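Local coordinates for peptide-binding protein (Photobacterium damsela subsp. piscicida, PDB 6SQX) that cleaves the peptidoglycan of potentially competing bacteria as a secreted NlpC/P60 endopeptidase, probably of the cysteine type, at residues 88-93 and 129-134; 190-193 and 198-201. One frame throughout, in Å; residues are numbered along the deposited sequence.

Contact 1. Residues 88-93 and 129-134; sequences NNILKL and KSFPNI
Ile90 and Leu91, on the first turn of helix 90-102, meet the ring of Phe131, which lies in the loop after helix 118-126. The contact between them is entirely apolar. Leu91 comes over one ring face, with CB 4.0 Å from Phe131 CD1. Its CD1 branch bends toward the root of the ring and lies 3.9 Å from Phe131 CG. The two side chains run past each other in opposite directions. The side chains of Ile90 and Phe131 cross at about a right angle. Ile90 CG2 comes in obliquely at the far end of the ring, 3.5 Å from Phe131 CZ. Phe131 extends to the helix because CG is anti to the backbone N (chi1 -179°). The peptide bond before Pro132 is cis, and Pro132 CB sits 3.9 Å above the centre of the ring, on the face opposite Leu91.

No polar bond crosses the contact; some are made within each segment. Asn89 is the N-cap of the helix. Its OD1 accepts from Lys92 N at 2.9 Å, in the carbonyl plane. Asn133 ND2 makes a weak bond to Ser130 OG. Outside the segments, Ser130 OG also bonds Asn127 O, and Asn133 OD1 bonds Met192 N.

Ile90 also touches Leu200 and Lys202 of strand 198-203 and Leu207 of strand 206-211. Phe131 packs on Leu200 too. The contact thus joins helix 90-102 and the 129-134 loop where both lie against the SH3-type sheet.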
loop_
_atom_site.group_PDB
_atom_site.type_symbol
_atom_site.label_atom_id
_atom_site.label_comp_id
_atom_site.label_asym_id
_atom_site.label_seq_id
_atom_site.Cartn_x
_atom_site.Cartn_y
_atom_site.Cartn_z
ATOM N N ASN A 88 15.880 3.721 10.692
ATOM C CA ASN A 88 15.338 4.725 11.590
ATOM C C ASN A 88 15.358 4.211 13.020
ATOM O O ASN A 88 15.133 3.024 13.263
ATOM C CB ASN A 88 13.874 5.040 11.228
ATOM C CG ASN A 88 13.744 5.695 9.864
ATOM O OD1 ASN A 88 13.733 6.924 9.745
ATOM N ND2 ASN A 88 13.653 4.872 8.821
ATOM N N ASN A 89 15.573 5.112 13.980
ATOM C CA ASN A 89 15.395 4.772 15.391
ATOM C C ASN A 89 13.918 4.880 15.785
ATOM O O ASN A 89 13.300 5.941 15.621
ATOM C CB ASN A 89 16.264 5.700 16.245
ATOM C CG ASN A 89 16.176 5.377 17.715
ATOM O OD1 ASN A 89 15.343 5.920 18.430
ATOM N ND2 ASN A 89 17.062 4.493 18.186
ATOM N N ILE A 90 13.355 3.775 16.303
ATOM C CA ILE A 90 11.909 3.705 16.554
ATOM C C ILE A 90 11.495 4.698 17.624
ATOM O O ILE A 90 10.501 5.421 17.464
ATOM C CB ILE A 90 11.460 2.272 16.899
ATOM C CG1 ILE A 90 11.666 1.373 15.667
ATOM C CG2 ILE A 90 9.998 2.257 17.455
ATOM C CD1 ILE A 90 11.455 -0.119 15.885
ATOM N N LEU A 91 12.272 4.786 18.720
ATOM C CA LEU A 91 11.889 5.699 19.792
ATOM C C LEU A 91 11.904 7.150 19.307
ATOM O O LEU A 91 10.999 7.937 19.635
ATOM C CB LEU A 91 12.809 5.499 20.999
ATOM C CG LEU A 91 12.531 6.337 22.260
ATOM C CD1 LEU A 91 11.073 6.118 22.722
ATOM C CD2 LEU A 91 13.544 5.944 23.345
ATOM N N LYS A 92 12.892 7.510 18.481
ATOM C CA LYS A 92 12.913 8.858 17.900
ATOM C C LYS A 92 11.661 9.108 17.062
ATOM O O LYS A 92 11.025 10.166 17.171
ATOM C CB LYS A 92 14.178 9.060 17.058
ATOM C CG LYS A 92 14.238 10.398 16.328
ATOM C CD LYS A 92 15.425 10.451 15.360
ATOM C CE LYS A 92 15.679 11.865 14.844
ATOM N NZ LYS A 92 14.478 12.529 14.257
ATOM N N LEU A 93 11.297 8.143 16.201
ATOM C CA LEU A 93 10.100 8.316 15.370
ATOM C C LEU A 93 8.851 8.484 16.227
ATOM O O LEU A 93 7.961 9.270 15.888
ATOM C CB LEU A 93 9.938 7.141 14.398
ATOM C CG LEU A 93 10.886 7.046 13.191
ATOM C CD1 LEU A 93 10.542 5.827 12.294
ATOM C CD2 LEU A 93 10.914 8.317 12.338
ATOM N N LYS A 129 8.528 6.055 28.357
ATOM C CA LYS A 129 9.618 5.939 29.316
ATOM C C LYS A 129 10.042 4.485 29.517
ATOM O O LYS A 129 11.185 4.227 29.925
ATOM C CB LYS A 129 9.260 6.624 30.641
ATOM C CG LYS A 129 8.080 5.992 31.365
ATOM C CD LYS A 129 7.927 6.584 32.771
ATOM C CE LYS A 129 6.918 5.798 33.609
ATOM N NZ LYS A 129 5.504 6.014 33.181
ATOM N N SER A 130 9.159 3.532 29.246
ATOM C CA SER A 130 9.466 2.115 29.397
ATOM C C SER A 130 9.853 1.440 28.077
ATOM O O SER A 130 9.959 0.215 28.030
ATOM C CB SER A 130 8.277 1.384 30.034
ATOM O OG SER A 130 7.169 1.336 29.145
ATOM N N PHE A 131 10.102 2.209 27.027
ATOM C CA PHE A 131 10.323 1.644 25.703
ATOM C C PHE A 131 11.639 0.869 25.639
ATOM O O PHE A 131 12.672 1.355 26.124
ATOM C CB PHE A 131 10.388 2.773 24.669
ATOM C CG PHE A 131 10.598 2.281 23.241
ATOM C CD1 PHE A 131 11.883 2.039 22.756
ATOM C CD2 PHE A 131 9.508 2.009 22.399
ATOM C CE1 PHE A 131 12.094 1.553 21.466
ATOM C CE2 PHE A 131 9.722 1.549 21.111
ATOM C CZ PHE A 131 11.003 1.310 20.632
ATOM N N PRO A 132 11.657 -0.316 24.999
ATOM C CA PRO A 132 10.503 -1.070 24.497
ATOM C C PRO A 132 10.035 -2.015 25.607
ATOM O O PRO A 132 10.879 -2.711 26.200
ATOM C CB PRO A 132 11.099 -1.833 23.305
ATOM C CG PRO A 132 12.530 -2.111 23.703
ATOM C CD PRO A 132 12.941 -0.926 24.580
ATOM N N ASN A 133 8.741 -2.035 25.934
ATOM C CA ASN A 133 8.310 -2.740 27.139
ATOM C C ASN A 133 7.820 -4.159 26.900
ATOM O O ASN A 133 7.377 -4.808 27.859
ATOM C CB ASN A 133 7.283 -1.936 27.942
ATOM C CG ASN A 133 5.949 -1.820 27.240
ATOM O OD1 ASN A 133 5.654 -2.549 26.287
ATOM N ND2 ASN A 133 5.120 -0.899 27.720
ATOM N N ILE A 134 7.917 -4.677 25.681
ATOM C CA ILE A 134 7.591 -6.076 25.400
ATOM C C ILE A 134 8.890 -6.876 25.429
ATOM O O ILE A 134 9.774 -6.619 24.607
ATOM C CB ILE A 134 6.858 -6.242 24.060
ATOM C CG1 ILE A 134 5.476 -5.595 24.163
ATOM C CG2 ILE A 134 6.733 -7.744 23.707
ATOM C CD1 ILE A 134 4.631 -5.686 22.911
#

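Contact 2. Residues 190-193 and 198-201; sequences IHMS and WTLI
Trp198 presents an edge of its indole to Ser193, whose OG lies near the ring plane. The imidazole of His191 meets the ring of Phe131, their planes at about 35°. The two segments form an antiparallel hairpin of the SH3 domain, with a classic beta bulge. Ile190 and His191 both face Leu200, and the backbone of Ile190 departs from strand geometry here (psi -52°).

Ile190 N donates to Leu200 O at 2.9 Å. Leu200 N donates to His191 O at 2.8 Å, nearly straight. In one of the two conformers of Ile190, its CD1 packs 4.0 Å from Leu200 CG, beside the bulge. His191 and Leu200 put their side chains on one face of the sheet, where His191 CB packs 4.1 Å from Leu200 CB. His191 NE2 is hydrogen-bonded to Met126 O, and its ND1 to Asn133 N. Met192 and Thr199 form the next, non-hydrogen-bonded pair, with side chains on the other face. Thr199 OG1 is bonded to Thr212 OG1 beyond the hairpin.

Ser193 closes the turn end with two bonds to Trp198. Its backbone N donates to Trp198 O at 3.0 Å, almost linearly but tilted from the carbonyl plane. Its hydroxyl is set between its own N and carbonyl carbon (chi1 62°). Ser193 OG accepts from Trp198 N at 3.1 Å and is also hydrogen-bonded to Asp195 OD1.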
loop_
_atom_site.group_PDB
_atom_site.type_symbol
_atom_site.label_atom_id
_atom_site.label_comp_id
_atom_site.label_asym_id
_atom_site.label_seq_id
_atom_site.Cartn_x
_atom_site.Cartn_y
_atom_site.Cartn_z
ATOM N N ILE A 190 6.687 -4.620 19.619
ATOM C CA ILE A 190 7.682 -3.694 20.156
ATOM C C ILE A 190 7.321 -3.215 21.556
ATOM O O ILE A 190 8.145 -3.283 22.477
ATOM C CB ILE A 190 7.893 -2.497 19.205
ATOM C CG1 ILE A 190 8.313 -2.961 17.813
ATOM C CG2 ILE A 190 8.941 -1.510 19.792
ATOM C CD1 ILE A 190 7.979 -1.913 16.739
ATOM N N HIS A 191 6.101 -2.709 21.739
ATOM C CA HIS A 191 5.777 -1.939 22.932
ATOM C C HIS A 191 4.266 -1.933 23.083
ATOM O O HIS A 191 3.546 -1.888 22.086
ATOM C CB HIS A 191 6.313 -0.510 22.730
ATOM C CG HIS A 191 6.260 0.352 23.956
ATOM N ND1 HIS A 191 7.168 0.235 24.985
ATOM C CD2 HIS A 191 5.418 1.358 24.307
ATOM C CE1 HIS A 191 6.881 1.114 25.925
ATOM N NE2 HIS A 191 5.833 1.820 25.538
ATOM N N MET A 192 3.775 -1.989 24.309
ATOM C CA MET A 192 2.336 -2.042 24.555
ATOM C C MET A 192 1.897 -0.800 25.325
ATOM O O MET A 192 2.612 -0.329 26.224
ATOM C CB MET A 192 1.960 -3.337 25.324
ATOM C CG MET A 192 0.463 -3.544 25.593
ATOM S SD MET A 192 0.032 -5.261 26.011
ATOM C CE MET A 192 1.401 -5.678 27.068
ATOM N N SER A 193 0.723 -0.269 24.981
ATOM C CA SER A 193 0.166 0.887 25.670
ATOM C C SER A 193 -0.153 0.555 27.134
ATOM O O SER A 193 -0.286 -0.610 27.527
ATOM C CB SER A 193 -1.083 1.381 24.939
ATOM O OG SER A 193 -2.076 0.367 24.948
ATOM N N TRP A 198 -3.505 -1.307 22.800
ATOM C CA TRP A 198 -2.770 -1.071 21.564
ATOM C C TRP A 198 -1.357 -1.621 21.677
ATOM O O TRP A 198 -0.740 -1.574 22.745
ATOM C CB TRP A 198 -2.666 0.426 21.286
ATOM C CG TRP A 198 -3.978 1.076 21.026
ATOM C CD1 TRP A 198 -4.823 1.617 21.962
ATOM C CD2 TRP A 198 -4.592 1.304 19.743
ATOM N NE1 TRP A 198 -5.936 2.153 21.340
ATOM C CE2 TRP A 198 -5.823 1.966 19.984
ATOM C CE3 TRP A 198 -4.236 0.987 18.422
ATOM C CZ2 TRP A 198 -6.680 2.340 18.951
ATOM C CZ3 TRP A 198 -5.093 1.362 17.389
ATOM C CH2 TRP A 198 -6.307 1.998 17.663
ATOM N N THR A 199 -0.823 -2.111 20.553
ATOM C CA THR A 199 0.545 -2.606 20.487
ATOM C C THR A 199 1.250 -1.954 19.313
ATOM O O THR A 199 0.685 -1.866 18.221
ATOM C CB THR A 199 0.566 -4.140 20.373
ATOM O OG1 THR A 199 -0.015 -4.686 21.562
ATOM C CG2 THR A 199 2.003 -4.664 20.273
ATOM N N LEU A 200 2.469 -1.462 19.551
ATOM C CA LEU A 200 3.315 -0.908 18.510
ATOM C C LEU A 200 4.041 -2.071 17.853
ATOM O O LEU A 200 4.644 -2.896 18.549
ATOM C CB LEU A 200 4.351 0.016 19.165
ATOM C CG LEU A 200 5.357 0.687 18.193
ATOM C CD1 LEU A 200 4.713 1.527 17.041
ATOM C CD2 LEU A 200 6.404 1.504 18.968
ATOM N N ILE A 201 3.915 -2.195 16.524
ATOM C CA ILE A 201 4.458 -3.320 15.765
ATOM C C ILE A 201 5.211 -2.809 14.546
ATOM O O ILE A 201 5.098 -1.643 14.158
ATOM C CB ILE A 201 3.329 -4.275 15.299
ATOM C CG1 ILE A 201 2.394 -3.599 14.241
ATOM C CG2 ILE A 201 2.518 -4.722 16.514
ATOM C CD1 ILE A 201 1.484 -4.549 13.520
#

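Along the chain the two contacts follow one another, contact 1 first, with centres about 10 Å apart. Contact 2 belongs to the five-stranded antiparallel sheet of the SH3-type domain. Contact 1 brings helix 90-102 and the loop before strand 142-145 onto that sheet. The two touch directly through Asn133. Its OD1 probably accepts from Met192 N at 2.8 Å. The backbone N of Asn133 lies 2.9 Å from His191 ND1, a probable hydrogen bond. The loop therefore binds strand 186-192 through polar atoms as well as apolar ones. Together the contacts tie the helical region before the SH3-type sheet to its central hairpin.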